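Local coordinates for lombricine kinase (Urechis caupo, PDB 3JPZ), which catalyses the reversible transfer of a phosphoryl group from ATP to lombricine, as a member of the ATP:guanido phosphotransferase family, at residues L127-S132 with E257-Q262; G136-V141 with W215-D220; T147-L152 with G203-N208. All blocks are in the same frame, centred on the assembly; numbering follows the deposited sequence.

Interaction 1 of 3, residues L127-S132 with E257-Q262; sequences LCYPPS and EYMWNQ
Met259 meets Tyr129 in a Met-aromatic contact that joins two distant loop regions of the phosphagen kinase fold: the connection from strand 113-122 to helix 135-149, and the chain entering the short strand 260-261. Among residues 257-262 only Met259 takes part; even the nearest backbones, at Leu127 and Met259, stand 9.3 Å apart between their CA atoms. An extended chain beyond CG (chi2 174°, chi3 -166°) spans the gap, and the tyrosine comes from the opposite direction. The tight part lies at the thioether. Met259 SD sits 4.2 Å from the centroid of the Tyr129 ring, on a line 50° off the ring normal, and so approaches it obliquely. It is displaced toward the hydroxyl end of the ring, with Met259 SD 3.4 Å from Tyr129 CZ. The contact is small, burying 143 Å², but the three residues that make it are buried.

Packing is looser around the Leu127 side chain, which stays clear of residues 257-262; only its carbonyl is touched. The side chain turns instead to Glu140 and Val141 of helix 135-149 and to Phe3 of the second subunit. Beyond Met259 the chain runs out toward solvent, where Trp260 is partly exposed and packs against Tyr266, and Gln262 is exposed. At the other end of the segment, Glu257 forms a salt bridge with Arg125, just ahead of residues 127-132. The closest touches, tight van der Waals packing, are made by the sulfur and its terminal methyl: Met259 CE lies 3.0 Å from Leu127 O, and Met259 SD 3.1 Å from Tyr129 OH.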
loop_
_atom_site.group_PDB
_atom_site.type_symbol
_atom_site.label_atom_id
_atom_site.label_comp_id
_atom_site.label_asym_id
_atom_site.label_seq_id
_atom_site.Cartn_x
_atom_site.Cartn_y
_atom_site.Cartn_z
ATOM N N LEU A 127 -21.110 -2.550 -8.883
ATOM C CA LEU A 127 -19.661 -2.670 -8.985
ATOM C C LEU A 127 -18.931 -2.155 -7.747
ATOM O O LEU A 127 -19.236 -1.083 -7.223
ATOM C CB LEU A 127 -19.162 -1.915 -10.205
ATOM C CG LEU A 127 -19.777 -2.380 -11.528
ATOM C CD1 LEU A 127 -19.453 -1.397 -12.629
ATOM C CD2 LEU A 127 -19.284 -3.767 -11.884
ATOM N N CYS A 128 -17.938 -2.919 -7.306
ATOM C CA CYS A 128 -17.208 -2.575 -6.097
ATOM C C CYS A 128 -16.440 -1.279 -6.260
ATOM O O CYS A 128 -15.901 -0.989 -7.318
ATOM C CB CYS A 128 -16.260 -3.709 -5.706
ATOM S SG CYS A 128 -17.104 -5.085 -4.911
ATOM N N TYR A 129 -16.408 -0.498 -5.191
ATOM C CA TYR A 129 -15.506 0.633 -5.091
ATOM C C TYR A 129 -14.044 0.212 -5.237
ATOM O O TYR A 129 -13.706 -0.958 -5.086
ATOM C CB TYR A 129 -15.691 1.297 -3.733
ATOM C CG TYR A 129 -17.059 1.888 -3.511
ATOM C CD1 TYR A 129 -17.600 2.810 -4.404
ATOM C CD2 TYR A 129 -17.797 1.560 -2.386
ATOM C CE1 TYR A 129 -18.846 3.364 -4.186
ATOM C CE2 TYR A 129 -19.039 2.104 -2.166
ATOM C CZ TYR A 129 -19.559 3.007 -3.070
ATOM O OH TYR A 129 -20.796 3.552 -2.833
ATOM N N PRO A 130 -13.163 1.183 -5.504
ATOM C CA PRO A 130 -11.715 0.989 -5.654
ATOM C C PRO A 130 -11.043 0.124 -4.580
ATOM O O PRO A 130 -10.097 -0.580 -4.899
ATOM C CB PRO A 130 -11.177 2.417 -5.590
ATOM C CG PRO A 130 -12.268 3.228 -6.200
ATOM C CD PRO A 130 -13.553 2.580 -5.755
ATOM N N PRO A 131 -11.507 0.182 -3.323
ATOM C CA PRO A 131 -10.810 -0.651 -2.341
ATOM C C PRO A 131 -10.936 -2.150 -2.620
ATOM O O PRO A 131 -10.001 -2.887 -2.302
ATOM C CB PRO A 131 -11.496 -0.285 -1.012
ATOM C CG PRO A 131 -12.096 1.070 -1.255
ATOM C CD PRO A 131 -12.534 1.027 -2.699
ATOM N N SER A 132 -12.049 -2.579 -3.216
ATOM C CA SER A 132 -12.365 -4.000 -3.330
ATOM C C SER A 132 -12.636 -4.482 -4.756
ATOM O O SER A 132 -12.871 -5.664 -4.968
ATOM C CB SER A 132 -13.588 -4.325 -2.475
ATOM O OG SER A 132 -13.345 -4.034 -1.113
ATOM N N GLU A 257 -26.770 2.566 -13.294
ATOM C CA GLU A 257 -27.298 3.700 -12.547
ATOM C C GLU A 257 -26.339 4.093 -11.431
ATOM O O GLU A 257 -25.620 3.250 -10.890
ATOM C CB GLU A 257 -28.658 3.333 -11.954
ATOM C CG GLU A 257 -28.622 2.117 -11.034
ATOM C CD GLU A 257 -30.006 1.550 -10.763
ATOM O OE1 GLU A 257 -30.946 1.898 -11.508
ATOM O OE2 GLU A 257 -30.156 0.753 -9.812
ATOM N N TYR A 258 -26.315 5.378 -11.094
ATOM C CA TYR A 258 -25.520 5.832 -9.962
ATOM C C TYR A 258 -25.975 5.111 -8.697
ATOM O O TYR A 258 -27.160 4.857 -8.514
ATOM C CB TYR A 258 -25.666 7.346 -9.755
ATOM C CG TYR A 258 -25.216 8.209 -10.915
ATOM C CD1 TYR A 258 -24.144 7.837 -11.713
ATOM C CD2 TYR A 258 -25.840 9.422 -11.181
ATOM C CE1 TYR A 258 -23.730 8.630 -12.765
ATOM C CE2 TYR A 258 -25.429 10.227 -12.224
ATOM C CZ TYR A 258 -24.373 9.828 -13.011
ATOM O OH TYR A 258 -23.960 10.629 -14.044
ATOM N N MET A 259 -25.032 4.787 -7.817
ATOM C CA MET A 259 -25.377 4.292 -6.495
ATOM C C MET A 259 -26.004 5.418 -5.700
ATOM O O MET A 259 -25.393 6.471 -5.511
ATOM C CB MET A 259 -24.131 3.824 -5.750
ATOM C CG MET A 259 -23.451 2.620 -6.351
ATOM S SD MET A 259 -21.910 2.320 -5.472
ATOM C CE MET A 259 -21.118 1.166 -6.581
ATOM N N TRP A 260 -27.212 5.186 -5.209
ATOM C CA TRP A 260 -27.947 6.206 -4.476
ATOM C C TRP A 260 -29.040 5.556 -3.657
ATOM O O TRP A 260 -29.794 4.723 -4.163
ATOM C CB TRP A 260 -28.577 7.199 -5.454
ATOM C CG TRP A 260 -29.440 8.238 -4.796
ATOM C CD1 TRP A 260 -29.046 9.470 -4.352
ATOM C CD2 TRP A 260 -30.844 8.138 -4.512
ATOM N NE1 TRP A 260 -30.118 10.139 -3.813
ATOM C CE2 TRP A 260 -31.230 9.344 -3.894
ATOM C CE3 TRP A 260 -31.808 7.145 -4.712
ATOM C CZ2 TRP A 260 -32.540 9.586 -3.478
ATOM C CZ3 TRP A 260 -33.112 7.389 -4.300
ATOM C CH2 TRP A 260 -33.464 8.599 -3.692
ATOM N N ASN A 261 -29.136 5.922 -2.387
ATOM C CA ASN A 261 -30.292 5.508 -1.616
ATOM C C ASN A 261 -30.886 6.689 -0.867
ATOM O O ASN A 261 -30.238 7.729 -0.702
ATOM C CB ASN A 261 -29.977 4.311 -0.698
ATOM C CG ASN A 261 -29.134 4.688 0.504
ATOM O OD1 ASN A 261 -29.377 5.696 1.149
ATOM N ND2 ASN A 261 -28.153 3.857 0.824
ATOM N N GLN A 262 -32.132 6.515 -0.440
ATOM C CA GLN A 262 -32.935 7.587 0.123
ATOM C C GLN A 262 -32.322 8.119 1.408
ATOM O O GLN A 262 -32.450 9.302 1.712
ATOM C CB GLN A 262 -34.349 7.065 0.391
ATOM C CG GLN A 262 -35.405 8.134 0.568
ATOM C CD GLN A 262 -36.804 7.562 0.468
ATOM O OE1 GLN A 262 -37.056 6.438 0.903
ATOM N NE2 GLN A 262 -37.720 8.330 -0.106
#

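Interaction 2 of 3, residues G136-V141 with W215-D220; sequences GERREV and WINEED
Asn217 points its amide at the flank of helix 135-149, between Arg138 and Val141. Its ND2 donates to the backbone carbonyl Arg138 O (3.0 Å), but the bond is bent, with an N-H...O angle of 130°, and the donor is tilted 34° from the carbonyl plane. The same nitrogen also bonds Ala201 O, so two main-chain carbonyls grip this buried amide and fix its rotation. Arg138 places CG anti to its backbone N, which lays the aliphatic part of the side chain against the amide, with Arg138 CG 3.4 Å from Asn217 CG. Farther out the arginine bends, and its guanidinium plane stands nearly perpendicular, 88°, to the amide. Arg138 NE donates to a water 2.8 Å away, which in turn makes a weak bond to Asn217 O, while NH1 forms a salt bridge with Asp197. Val141 supplies the apolar side: its CG1 touches Asn217 OD1 at 3.6 Å and reaches Ile216 CG2 more loosely at 4.4 Å.

The contact thus fastens the helix to the point where the chain leaves strand 212-216. Just beyond, Asp220 forms a salt bridge with Arg223, an ADP-binding residue. Ile216 leans on Glu142 and Ile145 of helix 135-149, whose Arg139 bonds carbonyls of Ala9 and Phe11 of the second subunit; the helix therefore lies between the catalytic-domain sheet and the dimer partner.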
loop_
_atom_site.group_PDB
_atom_site.type_symbol
_atom_site.label_atom_id
_atom_site.label_comp_id
_atom_site.label_asym_id
_atom_site.label_seq_id
_atom_site.Cartn_x
_atom_site.Cartn_y
_atom_site.Cartn_z
ATOM N N GLY A 136 -11.247 -6.462 -13.466
ATOM C CA GLY A 136 -12.338 -6.626 -14.409
ATOM C C GLY A 136 -13.492 -5.689 -14.094
ATOM O O GLY A 136 -14.056 -5.052 -14.985
ATOM N N GLU A 137 -13.842 -5.609 -12.816
ATOM C CA GLU A 137 -14.889 -4.712 -12.373
ATOM C C GLU A 137 -14.526 -3.288 -12.757
ATOM O O GLU A 137 -15.357 -2.538 -13.259
ATOM C CB GLU A 137 -15.049 -4.799 -10.858
ATOM C CG GLU A 137 -15.923 -5.933 -10.373
ATOM C CD GLU A 137 -16.125 -5.888 -8.871
ATOM O OE1 GLU A 137 -15.138 -6.081 -8.132
ATOM O OE2 GLU A 137 -17.268 -5.661 -8.430
ATOM N N ARG A 138 -13.269 -2.932 -12.527
ATOM C CA ARG A 138 -12.801 -1.565 -12.705
ATOM C C ARG A 138 -12.847 -1.177 -14.165
ATOM O O ARG A 138 -13.170 -0.039 -14.506
ATOM C CB ARG A 138 -11.367 -1.435 -12.190
ATOM C CG ARG A 138 -10.928 -0.009 -11.915
ATOM C CD ARG A 138 -9.445 0.054 -11.580
ATOM N NE ARG A 138 -9.160 -0.476 -10.249
ATOM C CZ ARG A 138 -8.503 -1.606 -9.997
ATOM N NH1 ARG A 138 -8.026 -2.355 -10.980
ATOM N NH2 ARG A 138 -8.311 -1.981 -8.745
ATOM N N ARG A 139 -12.498 -2.126 -15.024
ATOM C CA ARG A 139 -12.557 -1.910 -16.458
ATOM C C ARG A 139 -14.000 -1.725 -16.890
ATOM O O ARG A 139 -14.261 -1.006 -17.838
ATOM C CB ARG A 139 -11.940 -3.091 -17.212
ATOM C CG ARG A 139 -10.424 -3.098 -17.216
ATOM C CD ARG A 139 -9.907 -4.511 -17.378
ATOM N NE ARG A 139 -8.453 -4.586 -17.283
ATOM C CZ ARG A 139 -7.761 -5.709 -17.426
ATOM N NH1 ARG A 139 -8.394 -6.855 -17.672
ATOM N NH2 ARG A 139 -6.439 -5.683 -17.326
ATOM N N GLU A 140 -14.921 -2.391 -16.198
ATOM C CA GLU A 140 -16.350 -2.260 -16.469
ATOM C C GLU A 140 -16.864 -0.887 -16.042
ATOM O O GLU A 140 -17.697 -0.301 -16.719
ATOM C CB GLU A 140 -17.140 -3.367 -15.766
ATOM C CG GLU A 140 -18.656 -3.259 -15.915
ATOM C CD GLU A 140 -19.127 -3.418 -17.351
ATOM O OE1 GLU A 140 -18.284 -3.694 -18.225
ATOM O OE2 GLU A 140 -20.340 -3.263 -17.605
ATOM N N VAL A 141 -16.380 -0.371 -14.916
ATOM C CA VAL A 141 -16.669 1.014 -14.561
ATOM C C VAL A 141 -16.172 1.940 -15.671
ATOM O O VAL A 141 -16.935 2.740 -16.215
ATOM C CB VAL A 141 -16.003 1.449 -13.241
ATOM C CG1 VAL A 141 -16.245 2.919 -13.020
ATOM C CG2 VAL A 141 -16.540 0.652 -12.074
ATOM N N TRP A 215 -12.972 12.306 -14.043
ATOM C CA TRP A 215 -11.914 11.358 -13.683
ATOM C C TRP A 215 -12.540 10.007 -13.422
ATOM O O TRP A 215 -13.487 9.893 -12.650
ATOM C CB TRP A 215 -11.179 11.754 -12.415
ATOM C CG TRP A 215 -10.300 12.931 -12.518
ATOM C CD1 TRP A 215 -9.932 13.591 -13.644
ATOM C CD2 TRP A 215 -9.633 13.572 -11.432
ATOM N NE1 TRP A 215 -9.083 14.624 -13.325
ATOM C CE2 TRP A 215 -8.882 14.629 -11.970
ATOM C CE3 TRP A 215 -9.595 13.350 -10.050
ATOM C CZ2 TRP A 215 -8.104 15.477 -11.172
ATOM C CZ3 TRP A 215 -8.823 14.196 -9.260
ATOM C CH2 TRP A 215 -8.087 15.240 -9.827
ATOM N N ILE A 216 -11.992 8.980 -14.041
ATOM C CA ILE A 216 -12.476 7.631 -13.824
ATOM C C ILE A 216 -11.478 6.844 -12.983
ATOM O O ILE A 216 -10.284 6.799 -13.280
ATOM C CB ILE A 216 -12.743 6.915 -15.161
ATOM C CG1 ILE A 216 -13.810 7.673 -15.952
ATOM C CG2 ILE A 216 -13.186 5.470 -14.924
ATOM C CD1 ILE A 216 -14.155 7.045 -17.270
ATOM N N ASN A 217 -11.984 6.259 -11.907
ATOM C CA ASN A 217 -11.258 5.267 -11.138
ATOM C C ASN A 217 -10.021 5.835 -10.450
ATOM O O ASN A 217 -9.044 5.129 -10.232
ATOM C CB ASN A 217 -10.938 4.046 -12.018
ATOM C CG ASN A 217 -12.166 3.161 -12.241
ATOM O OD1 ASN A 217 -13.011 3.029 -11.359
ATOM N ND2 ASN A 217 -12.275 2.568 -13.419
ATOM N N GLU A 218 -10.075 7.116 -10.103
ATOM C CA GLU A 218 -9.134 7.663 -9.136
ATOM C C GLU A 218 -9.624 7.249 -7.747
ATOM O O GLU A 218 -9.394 6.120 -7.315
ATOM C CB GLU A 218 -9.030 9.184 -9.255
ATOM C CG GLU A 218 -7.869 9.769 -8.473
ATOM C CD GLU A 218 -8.278 10.903 -7.559
ATOM O OE1 GLU A 218 -9.496 11.129 -7.379
ATOM O OE2 GLU A 218 -7.372 11.554 -7.004
ATOM N N GLU A 219 -10.328 8.144 -7.063
ATOM C CA GLU A 219 -10.847 7.866 -5.724
ATOM C C GLU A 219 -12.250 7.277 -5.795
ATOM O O GLU A 219 -12.595 6.361 -5.051
ATOM C CB GLU A 219 -10.859 9.150 -4.892
ATOM C CG GLU A 219 -11.455 8.997 -3.506
ATOM C CD GLU A 219 -11.189 10.207 -2.621
ATOM O OE1 GLU A 219 -11.836 10.314 -1.557
ATOM O OE2 GLU A 219 -10.338 11.051 -2.987
ATOM N N ASP A 220 -13.050 7.819 -6.702
ATOM C CA ASP A 220 -14.405 7.346 -6.944
ATOM C C ASP A 220 -14.422 6.714 -8.327
ATOM O O ASP A 220 -13.469 6.858 -9.087
ATOM C CB ASP A 220 -15.397 8.511 -6.881
ATOM C CG ASP A 220 -15.396 9.208 -5.525
ATOM O OD1 ASP A 220 -15.711 8.549 -4.512
ATOM O OD2 ASP A 220 -15.085 10.416 -5.471
HETATM O O HOH W 1 -9.817 2.017 -9.218
#

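Interaction 3 of 3, residues T147-L152 with G203-N208; sequences TALAGL and GIWHNN
Leu149 lays its branched end over one face of the Trp205 indole, a CH-pi contact that packs the last part of helix 135-149 on strand 203-207 of the large antiparallel sheet characteristic of phosphagen kinases. Both methyls take part. Leu149 CD1 sits 3.6 Å from the centroid of the five-membered ring of Trp205, only 23° off its normal, and Leu149 CD2 lies 3.8 Å above the indole plane, over the middle of the bicycle. With CG trans to its own amide nitrogen (chi1 -179°), the Trp205 indole stands off the strand toward the helix.

A type I turn from Leu149 to Leu152 then brings a second leucine back to the same indole. It touches lightly and obliquely. The patch is apolar and extends into the surrounding core: Leu149 also packs on Ile214 of the adjacent strand and on Ile247 of helix 233-252, while Trp205 rests on Phe212 and Ile214. On the indole face opposite Leu149, the backbone nitrogen Asn207 N lies 3.5 Å above the plane, offset toward the rim. At the far end of the six-membered ring, Leu152 CD1 comes within 4.0 Å of Trp205 CH2.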
loop_
_atom_site.group_PDB
_atom_site.type_symbol
_atom_site.label_atom_id
_atom_site.label_comp_id
_atom_site.label_asym_id
_atom_site.label_seq_id
_atom_site.Cartn_x
_atom_site.Cartn_y
_atom_site.Cartn_z
ATOM N N THR A 147 -18.205 4.953 -22.464
ATOM C CA THR A 147 -19.100 4.813 -23.616
ATOM C C THR A 147 -20.357 5.659 -23.411
ATOM O O THR A 147 -20.925 6.186 -24.365
ATOM C CB THR A 147 -19.469 3.341 -23.919
ATOM O OG1 THR A 147 -20.359 3.298 -25.041
ATOM C CG2 THR A 147 -20.134 2.678 -22.733
ATOM N N ALA A 148 -20.775 5.807 -22.160
ATOM C CA ALA A 148 -21.877 6.700 -21.834
ATOM C C ALA A 148 -21.482 8.137 -22.163
ATOM O O ALA A 148 -22.308 8.942 -22.600
ATOM C CB ALA A 148 -22.236 6.577 -20.374
ATOM N N LEU A 149 -20.207 8.444 -21.959
ATOM C CA LEU A 149 -19.675 9.771 -22.234
ATOM C C LEU A 149 -19.645 10.032 -23.725
ATOM O O LEU A 149 -19.820 11.162 -24.169
ATOM C CB LEU A 149 -18.257 9.895 -21.685
ATOM C CG LEU A 149 -18.106 10.190 -20.191
ATOM C CD1 LEU A 149 -16.649 10.060 -19.807
ATOM C CD2 LEU A 149 -18.647 11.577 -19.844
ATOM N N ALA A 150 -19.415 8.976 -24.494
ATOM C CA ALA A 150 -19.291 9.094 -25.937
ATOM C C ALA A 150 -20.614 9.491 -26.577
ATOM O O ALA A 150 -20.653 9.855 -27.748
ATOM C CB ALA A 150 -18.790 7.783 -26.526
ATOM N N GLY A 151 -21.691 9.412 -25.801
ATOM C CA GLY A 151 -23.016 9.759 -26.279
ATOM C C GLY A 151 -23.431 11.169 -25.914
ATOM O O GLY A 151 -24.543 11.592 -26.213
ATOM N N LEU A 152 -22.542 11.898 -25.250
ATOM C CA LEU A 152 -22.768 13.312 -25.003
ATOM C C LEU A 152 -22.459 14.084 -26.275
ATOM O O LEU A 152 -21.619 13.671 -27.073
ATOM C CB LEU A 152 -21.877 13.824 -23.867
ATOM C CG LEU A 152 -21.997 13.106 -22.526
ATOM C CD1 LEU A 152 -21.268 13.888 -21.442
ATOM C CD2 LEU A 152 -23.451 12.910 -22.154
ATOM N N GLY A 203 -8.630 7.108 -16.096
ATOM C CA GLY A 203 -8.616 8.044 -17.199
ATOM C C GLY A 203 -9.175 9.409 -16.883
ATOM O O GLY A 203 -9.796 9.636 -15.846
ATOM N N ILE A 204 -8.935 10.323 -17.812
ATOM C CA ILE A 204 -9.423 11.678 -17.718
ATOM C C ILE A 204 -10.224 11.981 -18.965
ATOM O O ILE A 204 -9.720 11.858 -20.077
ATOM C CB ILE A 204 -8.260 12.668 -17.638
ATOM C CG1 ILE A 204 -7.385 12.360 -16.417
ATOM C CG2 ILE A 204 -8.790 14.091 -17.599
ATOM C CD1 ILE A 204 -6.035 13.051 -16.441
ATOM N N TRP A 205 -11.481 12.359 -18.778
ATOM C CA TRP A 205 -12.320 12.823 -19.867
ATOM C C TRP A 205 -12.619 14.285 -19.614
ATOM O O TRP A 205 -12.667 14.721 -18.469
ATOM C CB TRP A 205 -13.624 12.033 -19.905
ATOM C CG TRP A 205 -14.559 12.416 -21.021
ATOM C CD1 TRP A 205 -14.679 11.799 -22.234
ATOM C CD2 TRP A 205 -15.517 13.483 -21.021
ATOM N NE1 TRP A 205 -15.644 12.418 -22.988
ATOM C CE2 TRP A 205 -16.175 13.454 -22.267
ATOM C CE3 TRP A 205 -15.880 14.462 -20.089
ATOM C CZ2 TRP A 205 -17.167 14.364 -22.605
ATOM C CZ3 TRP A 205 -16.866 15.361 -20.428
ATOM C CH2 TRP A 205 -17.498 15.309 -21.674
ATOM N N HIS A 206 -12.796 15.051 -20.681
ATOM C CA HIS A 206 -13.332 16.394 -20.544
ATOM C C HIS A 206 -13.875 16.876 -21.869
ATOM O O HIS A 206 -13.506 16.364 -22.928
ATOM C CB HIS A 206 -12.279 17.370 -19.998
ATOM C CG HIS A 206 -11.167 17.671 -20.953
ATOM N ND1 HIS A 206 -11.272 18.622 -21.942
ATOM C CD2 HIS A 206 -9.917 17.162 -21.053
ATOM C CE1 HIS A 206 -10.139 18.681 -22.619
ATOM N NE2 HIS A 206 -9.300 17.803 -22.099
ATOM N N ASN A 207 -14.760 17.862 -21.804
ATOM C CA ASN A 207 -15.318 18.457 -23.002
ATOM C C ASN A 207 -14.326 19.417 -23.633
ATOM O O ASN A 207 -13.305 19.755 -23.035
ATOM C CB ASN A 207 -16.628 19.182 -22.684
ATOM C CG ASN A 207 -16.449 20.307 -21.683
ATOM O OD1 ASN A 207 -15.330 20.635 -21.279
ATOM N ND2 ASN A 207 -17.558 20.903 -21.275
ATOM N N ASN A 208 -14.642 19.862 -24.841
ATOM C CA ASN A 208 -13.753 20.723 -25.607
ATOM C C ASN A 208 -13.510 22.084 -24.958
ATOM O O ASN A 208 -12.414 22.635 -25.063
ATOM C CB ASN A 208 -14.319 20.901 -27.012
ATOM C CG ASN A 208 -14.445 19.585 -27.749
ATOM O OD1 ASN A 208 -13.876 18.581 -27.329
ATOM N ND2 ASN A 208 -15.193 19.580 -28.845
#

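In the fold
Interactions 2 and 3 hold successive parts of helix 135-149 against neighbouring strands of one sheet, 212-216 and 203-207, joined by the Ile216 N to Gly203 O pair, 2.9 Å apart. Interaction 1 lies about 11 Å from interaction 2, centre to centre, and meets it where Leu127 CD1 packs on Val141 CG2 (3.6 Å) and Cys128 N hydrogen-bonds Glu137 OE2. All three are essentially buried, though interaction 3 has a partly exposed edge at Leu152. Their chemistry differs: a thioether against a phenol between loops, an asparagine amide bonded to a helix carbonyl at a strand end, and leucines on an indole between helix and sheet. Interactions 1 and 2 border the second subunit; interaction 3 does not.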